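Local atomic coordinates of botulinum neurotoxin type G (Clostridium botulinum, PDB entry 3MPP), a protein that attaches the neurotoxin to the surface of nerve cells through its receptor-binding domain, so that the protease light chain can be delivered into the cytosol. Residues 24-29 with 48-53; 96-101 with 175-180; 362-367 with 417-422; 371-376 with 402-407. The protein carries 4 engineered substitutions. All coordinates share one frame; numbering follows the deposited sequence. Where two conformers were deposited one is given.

Contact 1: residues 24-29 with 48-53; sequences MNVGSD and SNITAH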
loop_
_atom_site.group_PDB
_atom_site.type_symbol
_atom_site.label_atom_id
_atom_site.label_comp_id
_atom_site.label_asym_id
_atom_site.label_seq_id
_atom_site.Cartn_x
_atom_site.Cartn_y
_atom_site.Cartn_z
ATOM N N MET A 24 -21.262 17.873 4.370
ATOM C CA MET A 24 -20.498 17.464 3.192
ATOM C C MET A 24 -21.224 17.701 1.870
ATOM O O MET A 24 -22.365 17.286 1.693
ATOM C CB MET A 24 -20.132 15.975 3.285
ATOM C CG MET A 24 -19.494 15.562 4.599
ATOM S SD MET A 24 -17.923 16.398 4.847
ATOM C CE MET A 24 -17.786 16.316 6.630
ATOM N N ASN A 25 -20.555 18.367 0.937
ATOM C CA ASN A 25 -21.067 18.511 -0.426
ATOM C C ASN A 25 -20.174 17.714 -1.381
ATOM O O ASN A 25 -18.954 17.908 -1.400
ATOM C CB ASN A 25 -21.112 19.985 -0.831
ATOM C CG ASN A 25 -22.073 20.252 -1.979
ATOM O OD1 ASN A 25 -22.175 19.466 -2.921
ATOM N ND2 ASN A 25 -22.785 21.374 -1.904
ATOM N N VAL A 26 -20.776 16.817 -2.161
ATOM C CA VAL A 26 -20.022 15.903 -3.023
ATOM C C VAL A 26 -20.427 16.016 -4.486
ATOM O O VAL A 26 -21.601 15.848 -4.830
ATOM C CB VAL A 26 -20.223 14.437 -2.594
ATOM C CG1 VAL A 26 -19.373 13.509 -3.444
ATOM C CG2 VAL A 26 -19.901 14.254 -1.111
ATOM N N GLY A 27 -19.448 16.293 -5.345
ATOM C CA GLY A 27 -19.695 16.397 -6.768
ATOM C C GLY A 27 -20.095 15.061 -7.347
ATOM O O GLY A 27 -19.985 14.035 -6.683
ATOM N N SER A 28 -20.527 15.071 -8.601
ATOM C CA SER A 28 -20.996 13.858 -9.260
ATOM C C SER A 28 -19.868 12.992 -9.836
ATOM O O SER A 28 -20.117 11.860 -10.245
ATOM C CB SER A 28 -21.967 14.225 -10.379
ATOM O OG SER A 28 -21.331 15.036 -11.351
ATOM N N ASP A 29 -18.643 13.525 -9.876
ATOM C CA ASP A 29 -17.512 12.807 -10.477
ATOM C C ASP A 29 -16.520 12.297 -9.421
ATOM O O ASP A 29 -15.319 12.190 -9.683
ATOM C CB ASP A 29 -16.801 13.685 -11.526
ATOM C CG ASP A 29 -15.775 12.907 -12.369
ATOM O OD1 ASP A 29 -16.033 11.738 -12.733
ATOM O OD2 ASP A 29 -14.709 13.484 -12.674
ATOM N N SER A 48 -15.492 16.609 -9.813
ATOM C CA SER A 48 -14.895 15.625 -8.925
ATOM C C SER A 48 -14.389 16.368 -7.701
ATOM O O SER A 48 -13.210 16.724 -7.614
ATOM C CB SER A 48 -13.727 14.904 -9.608
ATOM O OG SER A 48 -13.323 13.789 -8.815
ATOM N N ASN A 49 -15.284 16.641 -6.766
ATOM C CA ASN A 49 -14.904 17.445 -5.617
ATOM C C ASN A 49 -15.716 17.100 -4.379
ATOM O O ASN A 49 -16.823 16.570 -4.473
ATOM C CB ASN A 49 -15.059 18.926 -5.936
ATOM C CG ASN A 49 -16.514 19.357 -5.964
ATOM O OD1 ASN A 49 -17.226 19.115 -6.938
ATOM N ND2 ASN A 49 -16.967 19.980 -4.882
ATOM N N ILE A 50 -15.140 17.398 -3.221
ATOM C CA ILE A 50 -15.827 17.288 -1.944
ATOM C C ILE A 50 -15.512 18.545 -1.177
ATOM O O ILE A 50 -14.355 18.972 -1.126
ATOM C CB ILE A 50 -15.302 16.113 -1.111
ATOM C CG1 ILE A 50 -15.538 14.784 -1.833
ATOM C CG2 ILE A 50 -15.946 16.101 0.286
ATOM C CD1 ILE A 50 -14.889 13.605 -1.140
ATOM N N THR A 51 -16.537 19.153 -0.597
ATOM C CA THR A 51 -16.327 20.270 0.308
ATOM C C THR A 51 -16.808 19.864 1.697
ATOM O O THR A 51 -17.931 19.385 1.865
ATOM C CB THR A 51 -17.064 21.544 -0.161
ATOM O OG1 THR A 51 -16.509 21.993 -1.404
ATOM C CG2 THR A 51 -16.914 22.652 0.864
ATOM N N ALA A 52 -15.937 20.011 2.685
ATOM C CA ALA A 52 -16.353 19.859 4.072
ATOM C C ALA A 52 -16.730 21.235 4.599
ATOM O O ALA A 52 -15.877 22.114 4.723
ATOM C CB ALA A 52 -15.244 19.251 4.906
ATOM N N HIS A 53 -18.018 21.434 4.859
ATOM C CA HIS A 53 -18.500 22.693 5.419
ATOM C C HIS A 53 -18.558 22.568 6.935
ATOM O O HIS A 53 -19.377 21.822 7.475
ATOM C CB HIS A 53 -19.884 23.056 4.871
ATOM C CG HIS A 53 -19.892 23.425 3.418
ATOM N ND1 HIS A 53 -19.716 24.718 2.975
ATOM C CD2 HIS A 53 -20.080 22.671 2.308
ATOM C CE1 HIS A 53 -19.784 24.746 1.656
ATOM N NE2 HIS A 53 -20.006 23.516 1.227
#

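Contact 2: residues 96-101 with 175-180; sequences CIKNDS and RINSSN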
loop_
_atom_site.group_PDB
_atom_site.type_symbol
_atom_site.label_atom_id
_atom_site.label_comp_id
_atom_site.label_asym_id
_atom_site.label_seq_id
_atom_site.Cartn_x
_atom_site.Cartn_y
_atom_site.Cartn_z
ATOM N N CYS A 96 -7.529 24.721 2.418
ATOM C CA CYS A 96 -8.349 25.449 3.367
ATOM C C CYS A 96 -7.868 26.896 3.313
ATOM O O CYS A 96 -6.980 27.302 4.066
ATOM C CB CYS A 96 -8.153 24.873 4.765
ATOM S SG CYS A 96 -9.304 25.472 6.011
ATOM N N ILE A 97 -8.467 27.666 2.411
ATOM C CA ILE A 97 -7.925 28.955 2.006
ATOM C C ILE A 97 -9.020 30.007 2.015
ATOM O O ILE A 97 -10.173 29.720 1.701
ATOM C CB ILE A 97 -7.360 28.885 0.572
ATOM C CG1 ILE A 97 -6.206 27.872 0.480
ATOM C CG2 ILE A 97 -6.955 30.280 0.072
ATOM C CD1 ILE A 97 -4.877 28.397 0.968
ATOM N N LYS A 98 -8.648 31.227 2.372
ATOM C CA LYS A 98 -9.582 32.337 2.390
ATOM C C LYS A 98 -8.804 33.616 2.139
ATOM O O LYS A 98 -7.796 33.869 2.798
ATOM C CB LYS A 98 -10.282 32.393 3.743
ATOM C CG LYS A 98 -11.187 33.584 3.943
ATOM C CD LYS A 98 -11.685 33.592 5.371
ATOM C CE LYS A 98 -12.378 34.885 5.715
ATOM N NZ LYS A 98 -12.411 35.063 7.190
ATOM N N ASN A 99 -9.269 34.412 1.181
ATOM C CA ASN A 99 -8.545 35.608 0.771
ATOM C C ASN A 99 -7.084 35.278 0.453
ATOM O O ASN A 99 -6.164 36.009 0.849
ATOM C CB ASN A 99 -8.620 36.683 1.857
ATOM C CG ASN A 99 -10.048 37.035 2.238
ATOM O OD1 ASN A 99 -10.818 37.538 1.419
ATOM N ND2 ASN A 99 -10.402 36.786 3.496
ATOM N N ASP A 100 -6.882 34.158 -0.237
ATOM C CA ASP A 100 -5.554 33.735 -0.681
ATOM C C ASP A 100 -4.647 33.289 0.461
ATOM O O ASP A 100 -3.451 33.082 0.262
ATOM C CB ASP A 100 -4.877 34.848 -1.483
ATOM C CG ASP A 100 -5.581 35.129 -2.787
ATOM O OD1 ASP A 100 -5.992 34.156 -3.450
ATOM O OD2 ASP A 100 -5.722 36.317 -3.150
ATOM N N SER A 101 -5.218 33.137 1.653
ATOM C CA SER A 101 -4.444 32.745 2.828
ATOM C C SER A 101 -5.042 31.532 3.547
ATOM O O SER A 101 -6.258 31.433 3.722
ATOM C CB SER A 101 -4.318 33.917 3.800
ATOM O OG SER A 101 -3.733 33.498 5.019
ATOM N N ARG A 175 0.263 36.559 9.301
ATOM C CA ARG A 175 -0.897 35.832 9.807
ATOM C C ARG A 175 -1.507 34.921 8.736
ATOM O O ARG A 175 -1.548 35.275 7.556
ATOM C CB ARG A 175 -1.947 36.808 10.350
ATOM C CG ARG A 175 -2.976 36.167 11.269
ATOM C CD ARG A 175 -4.139 35.575 10.489
ATOM N NE ARG A 175 -4.726 34.425 11.171
ATOM C CZ ARG A 175 -5.543 34.507 12.217
ATOM N NH1 ARG A 175 -5.871 35.692 12.713
ATOM N NH2 ARG A 175 -6.028 33.403 12.770
ATOM N N ILE A 176 -1.978 33.751 9.160
ATOM C CA ILE A 176 -2.568 32.775 8.244
ATOM C C ILE A 176 -4.065 32.620 8.495
ATOM O O ILE A 176 -4.482 32.165 9.564
ATOM C CB ILE A 176 -1.913 31.381 8.385
ATOM C CG1 ILE A 176 -0.393 31.500 8.530
ATOM C CG2 ILE A 176 -2.281 30.498 7.195
ATOM C CD1 ILE A 176 0.307 32.002 7.288
ATOM N N ASN A 177 -4.865 32.988 7.500
ATOM C CA ASN A 177 -6.321 32.885 7.596
ATOM C C ASN A 177 -6.823 31.458 7.815
ATOM O O ASN A 177 -6.192 30.486 7.383
ATOM C CB ASN A 177 -6.983 33.476 6.346
ATOM C CG ASN A 177 -7.001 34.997 6.355
ATOM O OD1 ASN A 177 -6.531 35.633 7.302
ATOM N ND2 ASN A 177 -7.540 35.586 5.292
ATOM N N SER A 178 -7.962 31.344 8.495
ATOM C CA SER A 178 -8.622 30.055 8.676
ATOM C C SER A 178 -9.947 30.053 7.922
ATOM O O SER A 178 -10.714 31.011 8.001
ATOM C CB SER A 178 -8.867 29.777 10.160
ATOM O OG SER A 178 -9.853 30.651 10.680
ATOM N N SER A 179 -10.212 28.979 7.186
ATOM C CA SER A 179 -11.445 28.882 6.413
ATOM C C SER A 179 -12.417 27.854 6.995
ATOM O O SER A 179 -12.006 26.881 7.630
ATOM C CB SER A 179 -11.135 28.552 4.953
ATOM O OG SER A 179 -12.315 28.550 4.168
ATOM N N ASN A 180 -13.708 28.088 6.779
ATOM C CA ASN A 180 -14.749 27.160 7.207
ATOM C C ASN A 180 -14.872 25.973 6.259
ATOM O O ASN A 180 -15.444 24.940 6.613
ATOM C CB ASN A 180 -16.099 27.874 7.299
ATOM C CG ASN A 180 -16.128 28.931 8.381
ATOM O OD1 ASN A 180 -15.673 28.702 9.503
ATOM N ND2 ASN A 180 -16.672 30.096 8.053
#

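Contact 3: residues 362-367 with 417-422; sequences NCQILC and GCNWQF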
loop_
_atom_site.group_PDB
_atom_site.type_symbol
_atom_site.label_atom_id
_atom_site.label_comp_id
_atom_site.label_asym_id
_atom_site.label_seq_id
_atom_site.Cartn_x
_atom_site.Cartn_y
_atom_site.Cartn_z
ATOM N N ASN A 362 3.121 -7.238 4.117
ATOM C CA ASN A 362 3.647 -8.592 4.011
ATOM C C ASN A 362 2.804 -9.631 4.750
ATOM O O ASN A 362 2.092 -9.317 5.691
ATOM C CB ASN A 362 5.067 -8.635 4.561
ATOM C CG ASN A 362 6.007 -7.741 3.787
ATOM O OD1 ASN A 362 6.319 -8.006 2.621
ATOM N ND2 ASN A 362 6.446 -6.658 4.421
ATOM N N CYS A 363 2.920 -10.882 4.334
ATOM C CA CYS A 363 2.247 -11.976 5.015
ATOM C C CYS A 363 3.101 -13.221 4.846
ATOM O O CYS A 363 4.039 -13.230 4.049
ATOM C CB CYS A 363 0.840 -12.197 4.438
ATOM S SG CYS A 363 0.857 -12.737 2.715
ATOM N N GLN A 364 2.796 -14.255 5.624
ATOM C CA GLN A 364 3.532 -15.517 5.571
ATOM C C GLN A 364 2.560 -16.622 5.189
ATOM O O GLN A 364 1.354 -16.487 5.406
ATOM C CB GLN A 364 4.142 -15.848 6.942
ATOM C CG GLN A 364 5.161 -14.813 7.459
ATOM C CD GLN A 364 4.512 -13.562 8.040
ATOM O OE1 GLN A 364 3.503 -13.633 8.758
ATOM N NE2 GLN A 364 5.100 -12.408 7.742
ATOM N N ILE A 365 3.072 -17.712 4.625
ATOM C CA ILE A 365 2.202 -18.826 4.237
ATOM C C ILE A 365 2.670 -20.088 4.945
ATOM O O ILE A 365 3.798 -20.523 4.750
ATOM C CB ILE A 365 2.192 -19.044 2.708
ATOM C CG1 ILE A 365 1.847 -17.738 1.996
ATOM C CG2 ILE A 365 1.204 -20.168 2.328
ATOM C CD1 ILE A 365 2.448 -17.579 0.614
ATOM N N LEU A 366 1.784 -20.649 5.769
ATOM C CA LEU A 366 2.066 -21.787 6.618
ATOM C C LEU A 366 1.361 -23.037 6.081
ATOM O O LEU A 366 0.298 -22.948 5.479
ATOM C CB LEU A 366 1.565 -21.477 8.042
ATOM C CG LEU A 366 1.436 -22.604 9.071
ATOM C CD1 LEU A 366 2.788 -23.159 9.463
ATOM C CD2 LEU A 366 0.669 -22.151 10.322
ATOM N N CYS A 367 1.972 -24.198 6.281
ATOM C CA CYS A 367 1.279 -25.461 6.068
ATOM C C CYS A 367 1.461 -26.367 7.277
ATOM O O CYS A 367 2.595 -26.626 7.706
ATOM C CB CYS A 367 1.773 -26.174 4.809
ATOM S SG CYS A 367 0.812 -27.657 4.379
ATOM N N GLY A 417 12.971 -13.817 3.786
ATOM C CA GLY A 417 12.584 -14.683 2.673
ATOM C C GLY A 417 11.222 -15.381 2.754
ATOM O O GLY A 417 10.744 -15.939 1.764
ATOM N N CYS A 418 10.610 -15.398 3.933
ATOM C CA CYS A 418 9.288 -16.000 4.081
ATOM C C CYS A 418 8.205 -14.935 4.100
ATOM O O CYS A 418 7.068 -15.218 4.464
ATOM C CB CYS A 418 9.186 -16.821 5.378
ATOM S SG CYS A 418 9.768 -15.938 6.863
ATOM N N ASN A 419 8.545 -13.720 3.696
ATOM C CA ASN A 419 7.535 -12.655 3.687
ATOM C C ASN A 419 7.144 -12.338 2.264
ATOM O O ASN A 419 8.001 -12.016 1.446
ATOM C CB ASN A 419 8.054 -11.398 4.384
ATOM C CG ASN A 419 8.416 -11.655 5.825
ATOM O OD1 ASN A 419 7.754 -12.442 6.499
ATOM N ND2 ASN A 419 9.474 -11.001 6.306
ATOM N N TRP A 420 5.842 -12.407 1.991
ATOM C CA TRP A 420 5.327 -12.269 0.639
ATOM C C TRP A 420 4.309 -11.151 0.530
ATOM O O TRP A 420 3.656 -10.796 1.522
ATOM C CB TRP A 420 4.634 -13.577 0.230
ATOM C CG TRP A 420 5.529 -14.813 0.284
ATOM C CD1 TRP A 420 5.663 -15.689 1.333
ATOM C CD2 TRP A 420 6.396 -15.305 -0.762
ATOM N NE1 TRP A 420 6.568 -16.693 1.000
ATOM C CE2 TRP A 420 7.021 -16.484 -0.275
ATOM C CE3 TRP A 420 6.705 -14.865 -2.053
ATOM C CZ2 TRP A 420 7.930 -17.228 -1.042
ATOM C CZ3 TRP A 420 7.611 -15.608 -2.816
ATOM C CH2 TRP A 420 8.220 -16.768 -2.298
ATOM N N GLN A 421 4.172 -10.607 -0.679
ATOM C CA GLN A 421 3.040 -9.744 -0.994
ATOM C C GLN A 421 2.401 -10.191 -2.297
ATOM O O GLN A 421 3.075 -10.711 -3.196
ATOM C CB GLN A 421 3.482 -8.278 -1.092
ATOM C CG GLN A 421 4.077 -7.737 0.222
ATOM C CD GLN A 421 4.470 -6.282 0.118
ATOM O OE1 GLN A 421 3.792 -5.492 -0.540
ATOM N NE2 GLN A 421 5.565 -5.913 0.780
ATOM N N PHE A 422 1.096 -9.994 -2.385
ATOM C CA PHE A 422 0.336 -10.359 -3.567
ATOM C C PHE A 422 0.034 -9.109 -4.408
ATOM O O PHE A 422 -0.482 -8.107 -3.891
ATOM C CB PHE A 422 -0.960 -11.051 -3.148
ATOM C CG PHE A 422 -0.746 -12.439 -2.536
ATOM C CD1 PHE A 422 -0.714 -13.578 -3.341
ATOM C CD2 PHE A 422 -0.579 -12.597 -1.168
ATOM C CE1 PHE A 422 -0.523 -14.849 -2.794
ATOM C CE2 PHE A 422 -0.389 -13.877 -0.601
ATOM C CZ PHE A 422 -0.358 -14.998 -1.422
HETATM O O HOH W 1 5.825 -17.662 4.268
#

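Contact 4: residues 371-376 with 402-407; sequences TKTFGL and WYLRRI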
loop_
_atom_site.group_PDB
_atom_site.type_symbol
_atom_site.label_atom_id
_atom_site.label_comp_id
_atom_site.label_asym_id
_atom_site.label_seq_id
_atom_site.Cartn_x
_atom_site.Cartn_y
_atom_site.Cartn_z
ATOM N N THR A 371 -0.942 -31.623 13.786
ATOM C CA THR A 371 0.025 -31.618 14.870
ATOM C C THR A 371 1.413 -31.589 14.231
ATOM O O THR A 371 2.431 -31.456 14.910
ATOM C CB THR A 371 -0.118 -32.874 15.753
ATOM O OG1 THR A 371 0.683 -32.731 16.932
ATOM C CG2 THR A 371 0.319 -34.119 14.991
ATOM N N LYS A 372 1.432 -31.719 12.908
ATOM C CA LYS A 372 2.667 -31.696 12.142
ATOM C C LYS A 372 2.777 -30.367 11.387
ATOM O O LYS A 372 1.929 -30.049 10.555
ATOM C CB LYS A 372 2.690 -32.868 11.158
ATOM C CG LYS A 372 4.071 -33.475 10.914
ATOM C CD LYS A 372 5.025 -32.493 10.245
ATOM C CE LYS A 372 6.401 -33.118 10.015
ATOM N NZ LYS A 372 7.314 -32.228 9.232
ATOM N N THR A 373 3.827 -29.605 11.680
ATOM C CA THR A 373 4.076 -28.338 11.006
ATOM C C THR A 373 5.109 -28.573 9.908
ATOM O O THR A 373 6.164 -29.151 10.161
ATOM C CB THR A 373 4.607 -27.266 11.994
ATOM O OG1 THR A 373 3.696 -27.122 13.091
ATOM C CG2 THR A 373 4.766 -25.922 11.295
ATOM N N PHE A 374 4.808 -28.139 8.690
ATOM C CA PHE A 374 5.727 -28.359 7.573
ATOM C C PHE A 374 6.653 -27.168 7.312
ATOM O O PHE A 374 7.642 -27.291 6.596
ATOM C CB PHE A 374 4.967 -28.784 6.307
ATOM C CG PHE A 374 4.195 -30.060 6.480
ATOM C CD1 PHE A 374 4.856 -31.271 6.617
ATOM C CD2 PHE A 374 2.814 -30.050 6.535
ATOM C CE1 PHE A 374 4.154 -32.444 6.800
ATOM C CE2 PHE A 374 2.104 -31.227 6.713
ATOM C CZ PHE A 374 2.778 -32.425 6.845
ATOM N N GLY A 375 6.327 -26.022 7.905
ATOM C CA GLY A 375 7.134 -24.825 7.752
ATOM C C GLY A 375 6.404 -23.683 7.063
ATOM O O GLY A 375 5.188 -23.742 6.890
ATOM N N LEU A 376 7.152 -22.645 6.694
ATOM C CA LEU A 376 6.609 -21.503 5.965
ATOM C C LEU A 376 7.117 -21.532 4.522
ATOM O O LEU A 376 8.210 -22.063 4.252
ATOM C CB LEU A 376 7.039 -20.189 6.650
ATOM C CG LEU A 376 6.569 -19.982 8.098
ATOM C CD1 LEU A 376 7.020 -18.575 8.644
ATOM C CD2 LEU A 376 5.066 -20.140 8.154
ATOM N N TRP A 402 13.098 -23.845 8.536
ATOM C CA TRP A 402 14.100 -22.842 8.915
ATOM C C TRP A 402 13.436 -21.539 9.357
ATOM O O TRP A 402 13.908 -20.861 10.276
ATOM C CB TRP A 402 15.044 -22.590 7.735
ATOM C CG TRP A 402 15.794 -21.277 7.753
ATOM C CD1 TRP A 402 15.578 -20.207 6.936
ATOM C CD2 TRP A 402 16.886 -20.907 8.615
ATOM N NE1 TRP A 402 16.458 -19.196 7.234
ATOM C CE2 TRP A 402 17.270 -19.600 8.261
ATOM C CE3 TRP A 402 17.575 -21.556 9.645
ATOM C CZ2 TRP A 402 18.315 -18.927 8.903
ATOM C CZ3 TRP A 402 18.610 -20.878 10.287
ATOM C CH2 TRP A 402 18.971 -19.588 9.907
ATOM N N TYR A 403 12.328 -21.210 8.707
ATOM C CA TYR A 403 11.622 -19.954 8.968
ATOM C C TYR A 403 10.861 -19.936 10.297
ATOM O O TYR A 403 10.447 -18.875 10.759
ATOM C CB TYR A 403 10.674 -19.635 7.821
ATOM C CG TYR A 403 11.367 -19.408 6.486
ATOM C CD1 TYR A 403 12.273 -18.355 6.306
ATOM C CD2 TYR A 403 11.094 -20.236 5.399
ATOM C CE1 TYR A 403 12.883 -18.146 5.071
ATOM C CE2 TYR A 403 11.701 -20.043 4.180
ATOM C CZ TYR A 403 12.579 -18.996 4.012
ATOM O OH TYR A 403 13.153 -18.827 2.780
ATOM N N LEU A 404 10.689 -21.103 10.911
ATOM C CA LEU A 404 10.015 -21.190 12.204
ATOM C C LEU A 404 11.000 -21.230 13.368
ATOM O O LEU A 404 10.592 -21.187 14.529
ATOM C CB LEU A 404 9.101 -22.423 12.263
ATOM C CG LEU A 404 7.908 -22.361 11.298
ATOM C CD1 LEU A 404 6.963 -23.473 11.593
ATOM C CD2 LEU A 404 7.201 -21.028 11.446
ATOM N N ARG A 405 12.290 -21.348 13.064
ATOM C CA ARG A 405 13.306 -21.384 14.118
ATOM C C ARG A 405 13.403 -20.069 14.888
ATOM O O ARG A 405 13.461 -18.985 14.301
ATOM C CB ARG A 405 14.671 -21.790 13.555
ATOM C CG ARG A 405 14.649 -23.220 13.008
ATOM C CD ARG A 405 16.031 -23.734 12.672
ATOM N NE ARG A 405 16.938 -23.758 13.819
ATOM C CZ ARG A 405 18.182 -24.219 13.747
ATOM N NH1 ARG A 405 18.624 -24.694 12.588
ATOM N NH2 ARG A 405 18.976 -24.210 14.815
ATOM N N ARG A 406 13.408 -20.184 16.208
ATOM C CA ARG A 406 13.514 -19.035 17.089
ATOM C C ARG A 406 14.994 -18.810 17.346
ATOM O O ARG A 406 15.479 -19.017 18.452
ATOM C CB ARG A 406 12.777 -19.301 18.407
ATOM C CG ARG A 406 11.314 -19.724 18.248
ATOM C CD ARG A 406 10.646 -19.123 17.015
ATOM N NE ARG A 406 10.813 -17.677 16.914
ATOM C CZ ARG A 406 10.584 -16.973 15.808
ATOM N NH1 ARG A 406 10.172 -17.578 14.699
ATOM N NH2 ARG A 406 10.769 -15.664 15.806
ATOM N N ILE A 407 15.700 -18.407 16.293
ATOM C CA ILE A 407 17.144 -18.227 16.331
ATOM C C ILE A 407 17.557 -17.166 17.353
ATOM O O ILE A 407 18.547 -17.321 18.064
ATOM C CB ILE A 407 17.659 -17.856 14.922
ATOM C CG1 ILE A 407 17.262 -18.958 13.928
ATOM C CG2 ILE A 407 19.159 -17.649 14.928
ATOM C CD1 ILE A 407 17.164 -18.484 12.503
#

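Contact 1: residues 24-29 with 48-53
N25 and T51 form the hydrogen-bonded pair of a short antiparallel ladder: N25 N donates to T51 O at 3.0 Å and T51 N returns a bond to N25 O at 2.8 Å. Two residues on, G27 N meets N49 O at 2.8 Å. The axes of strands 24-26 and 50-53 approach to 4.7 Å and run 167° apart. M24 with A52 and V26 with I50 are the non-hydrogen-bonded pairs, with their side chains on the same face. There the thioether does the touching, M24 SD resting 3.9 Å from A52 CB; CG stands beside the backbone N (chi1 -50°) and a second bend at chi2 (-63°) brings the sulfur beside A52, though M24 is poorly ordered and its position is less certain. Past the ladder, S48 OG donates to D29 O at 2.7 Å, approaching from above the carbonyl plane, and also bonds N43 N.

The second shell belongs to the N-RBD, whose concanavalin-like sandwich has strand 23-26 as an outermost strand of one sheet. L5 and L7 of strand 3-10 and L14 of strand 13-16 lie against the M24, V26 and I50 face, whereas T51 OG1, on the N25 face, bonds D183. The chemistry therefore implies a sheet edge joined by backbone bonds, apolar on its inner face and polar on the other.

Contact 2: residues 96-101 with 175-180
N177 carries the polar part of this contact with two bonds, its backbone N to S101 OG and its side-chain ND2 to K98 O. The first is 2.8 Å long from N177 N to S101 OG. That hydroxyl also bonds I117 O, so the serine oxygen ties the 175-180 loop to the end of strand 111-117. In the other bond the N177 amide points back at the hairpin, ND2 reaching K98 O at 3.0 Å. It arrives from above the carbonyl plane, 51° out of it, while S101 N takes the same oxygen from the opposite face; K98 O is thus held by two donors. A third link is weak, S179 OG to I97 O at 3.5 Å, and the same hydroxyl has D181 N as a further partner.

The hairpin concerned joins strands 90-98 and 103-108 in the seven-stranded sheet of the N-RBD sandwich. Its type I' turn runs from K98 to S101, closed by backbone bonds in both directions between those residues, and the 175-180 loop passes alongside on its way into strand 181-187, which pairs with 90-98.

Contacts without a hydrogen bond make up the rest. C96 SG, turned anti to the backbone N (chi1 -170°), lies 3.5 Å from S179 O and 3.7 Å from S179 CB. The extended K98 chain runs across the loop, with CD 3.8 Å from S178 O. At the turn, the amides of N99 and N177 stand steeply to one another, their planes 81° apart, with ND2 to ND2 at 3.6 Å.

Contact 3: residues 362-367 with 417-422
C363 presents its sulfur to the edge of the F422 ring, a cysteine sulfur-aromatic contact: SG is 5.0 Å from the ring centroid and 79° off the normal, with CE2 its nearest ring atom at 3.7 Å. The thiol gets there because SG sits between the backbone N and the carbonyl carbon (chi1 65°). Beneath it the backbones make one antiparallel bridge. C363 N donates to W420 O, and W420 N to C363 O. The bridge stays single because the segments diverge, their end-to-end directions lying 110° apart.

Within the beta-trefoil C-RBD, this joins strand 364-368 to the closing strand 420-423, which itself pairs with 239-244. I365 extends the apolar side: its CD1 lies over the five-membered ring of W420, a CH-pi contact 4.2 Å from the centroid. The indole is held in rotation by NE1, which bonds F377 O.

Two hydrogen bonds between side-chain amides flank the bridge. Q364 NE2 reaches N419 OD1 at 2.9 Å; a bend at chi2 lays the glutamine alongside the asparagine. Y356 OH shares that oxygen, and Q364 OE1 bonds Y355 N. Q421 NE2 likewise donates to N362 OD1 at 2.9 Å, coming from above the carbonyl plane. Where the backbones part, a water takes over, accepting from I365 N at 2.8 Å and donating to C418 O at 2.7 Å.

Contact 4: residues 371-376 with 402-407
L376 lies across L404 at about a right angle, its CG 3.6 Å from L404 CD2, while its CB also meets Y403 CB at 3.9 Å. The contact belongs to the beta-trefoil C-RBD and sets strand 373-382 against the 3-10 turn 402-404. That turn carries W402 and Y403 of the inferred ganglioside-binding motif, W402 being the proposed binding site. The packing is apolar, and the two methyls of L404 go to different partners. With CG beside its backbone N (chi1 -66°) the leucine forks over the strand: CD2 takes L376, while CD1 goes to T373 and also comes within 4.1 Å of G375 CA. The T373 CG2 to L404 CD1 approach, 3.3 Å, is tighter than usual for two carbons, although T373 was deposited in two conformers and the value is doubtful for that reason. The threonine hydroxyl turns elsewhere, to E368 OE2.

Y403 OH bonds I379 N farther along the same strand, which would restrict where the ring points. Separately, the backbone of L376 pairs with S400 just before the turn. Y403 and L404, the two residues that follow W402, pack on the strand. On the phenol, the edge rather than a face meets the strand: L376 O lies near the ring plane, 3.6 Å from Y403 CD2.

How the contacts relate
The four contacts divide between the two lobes of the receptor-binding domain. Contacts 1 and 2 share the seven-stranded sheet of the N-RBD, centres 19 Å apart, linked by strands 50-53, 181-187 and 90-98, which are successive neighbours in it. Contacts 3 and 4 lie in the C-RBD with centres 13 Å apart, and they touch directly: C367 O and F374 N probably hydrogen bond at 2.9 Å, and C418 SG packs 3.5 Å from Y403 CD1. The C418 side chain is about 7 Å from that of W402, the inferred ganglioside site, which contact 4 contains. Contacts 1 and 2 are remote from it, their centres 51 and 58 Å from that of contact 4.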